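Local structure of homocysteine S-methyltransferase (Escherichia coli, 5DMM) at residues Y139-V143 with E144-A148. The protein catalyses zinc-dependent methyl transfer from S-methylmethionine, or less efficiently S-adenosylmethionine, to homocysteine, yielding methionine. Residues are numbered along the deposited sequence; the frame is centred on the assembly and turned at random.
Sequences YHCSV and EAFQA. With ZN (zinc ion), chain D.
C141 lies against one face of the F146 ring, its CB 3.5 Å from the ring centroid and only 8° off the normal, a CH-pi contact. SG of C141, anti to the carbonyl carbon (chi1 -60°), reaches the same ring obliquely, 4.2 Å from the centroid, as a sulfur-aromatic contact. The Y139 and F146 rings meet edge to edge, with Y139 CE2 3.8 Å from F146 CE1, while the Y139 hydroxyl is hydrogen-bonded to E175. F146 also packs on S174, E175 and A178 of helix 173-183. Replacing F146 by an alanine would probably leave CB and SG of C141 without an aromatic partner and open a gap between the loop and helix 173-183. The loop packs on the first turn of helix 143-159, an outer helix of the TIM barrel, with S142 at its N-cap. Turned between its own backbone N and carbonyl carbon (chi1 61°), S142 OG accepts from A145 N at 3.0 Å, and the S142 carbonyl takes a nearly straight bond from F146 N. V143 CG1 runs alongside the amide of Q147, one turn further along, 3.6 Å from its CD. E144 OE1 binds a surface zinc ion at 2.1 Å, separate from the one held by C229 and C295 in the homocysteine site.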
# COMPACT_ATOMS: atom_id res chain seq x y z
N TYR A 139 -17.79 1.42 -10.28
CA TYR A 139 -18.13 0.04 -10.51
C TYR A 139 -19.02 -0.46 -9.38
O TYR A 139 -19.08 0.16 -8.30
CB TYR A 139 -16.87 -0.82 -10.64
CG TYR A 139 -15.76 -0.59 -9.63
CD1 TYR A 139 -14.57 0.04 -10.01
CD2 TYR A 139 -15.87 -1.05 -8.32
CE1 TYR A 139 -13.54 0.22 -9.11
CE2 TYR A 139 -14.83 -0.86 -7.40
CZ TYR A 139 -13.67 -0.23 -7.81
OH TYR A 139 -12.63 -0.08 -6.94
N HIS A 140 -19.74 -1.55 -9.64
CA HIS A 140 -20.80 -1.98 -8.75
C HIS A 140 -20.70 -3.47 -8.44
O HIS A 140 -20.80 -4.31 -9.34
CB HIS A 140 -22.17 -1.66 -9.36
CG HIS A 140 -22.38 -0.20 -9.62
ND1 HIS A 140 -22.84 0.67 -8.66
CD2 HIS A 140 -22.18 0.54 -10.73
CE1 HIS A 140 -22.93 1.88 -9.16
NE2 HIS A 140 -22.53 1.84 -10.42
N CYS A 141 -20.50 -3.79 -7.17
CA CYS A 141 -20.48 -5.17 -6.69
C CYS A 141 -21.26 -5.25 -5.39
O CYS A 141 -21.29 -4.28 -4.62
CB CYS A 141 -19.04 -5.66 -6.46
SG CYS A 141 -17.96 -5.65 -7.92
N SER A 142 -21.89 -6.39 -5.13
CA SER A 142 -22.50 -6.61 -3.83
C SER A 142 -21.41 -6.66 -2.76
O SER A 142 -20.24 -6.83 -3.10
CB SER A 142 -23.32 -7.91 -3.82
OG SER A 142 -22.48 -9.02 -4.08
N VAL A 143 -21.79 -6.50 -1.50
CA VAL A 143 -20.81 -6.64 -0.42
C VAL A 143 -20.16 -8.01 -0.52
O VAL A 143 -18.94 -8.13 -0.40
CB VAL A 143 -21.44 -6.48 0.97
CG1 VAL A 143 -20.42 -6.77 2.06
CG2 VAL A 143 -22.02 -5.09 1.15
N GLU A 144 -20.97 -9.04 -0.77
CA GLU A 144 -20.45 -10.40 -0.87
C GLU A 144 -19.46 -10.58 -2.01
O GLU A 144 -18.48 -11.33 -1.88
CB GLU A 144 -21.60 -11.40 -1.06
CG GLU A 144 -22.52 -11.51 0.12
CD GLU A 144 -23.79 -10.69 -0.05
OE1 GLU A 144 -23.69 -9.53 -0.50
OE2 GLU A 144 -24.87 -11.22 0.28
N ALA A 145 -19.74 -9.92 -3.13
CA ALA A 145 -18.87 -10.02 -4.30
C ALA A 145 -17.53 -9.33 -4.04
O ALA A 145 -16.48 -9.87 -4.38
CB ALA A 145 -19.55 -9.41 -5.54
N PHE A 146 -17.59 -8.14 -3.46
CA PHE A 146 -16.35 -7.45 -3.06
C PHE A 146 -15.57 -8.33 -2.10
O PHE A 146 -14.36 -8.49 -2.23
CB PHE A 146 -16.65 -6.11 -2.38
CG PHE A 146 -16.91 -4.97 -3.34
CD1 PHE A 146 -16.09 -4.76 -4.44
CD2 PHE A 146 -17.95 -4.08 -3.09
CE1 PHE A 146 -16.33 -3.69 -5.30
CE2 PHE A 146 -18.19 -3.01 -3.95
CZ PHE A 146 -17.38 -2.81 -5.05
N GLN A 147 -16.27 -8.88 -1.10
CA GLN A 147 -15.60 -9.69 -0.10
C GLN A 147 -15.04 -10.98 -0.70
O GLN A 147 -13.93 -11.39 -0.35
CB GLN A 147 -16.55 -9.95 1.08
CG GLN A 147 -16.80 -8.70 1.92
CD GLN A 147 -17.72 -8.93 3.10
OE1 GLN A 147 -18.50 -9.89 3.11
NE2 GLN A 147 -17.65 -8.04 4.09
N ALA A 148 -15.77 -11.60 -1.62
CA ALA A 148 -15.26 -12.79 -2.31
C ALA A 148 -14.02 -12.48 -3.15
O ALA A 148 -13.11 -13.31 -3.27
CB ALA A 148 -16.34 -13.42 -3.18
ZN ZN D . -25.42 -8.38 -0.51
O HOH W 1 -25.07 -6.03 -1.35
O HOH W 2 -26.78 -9.17 -1.91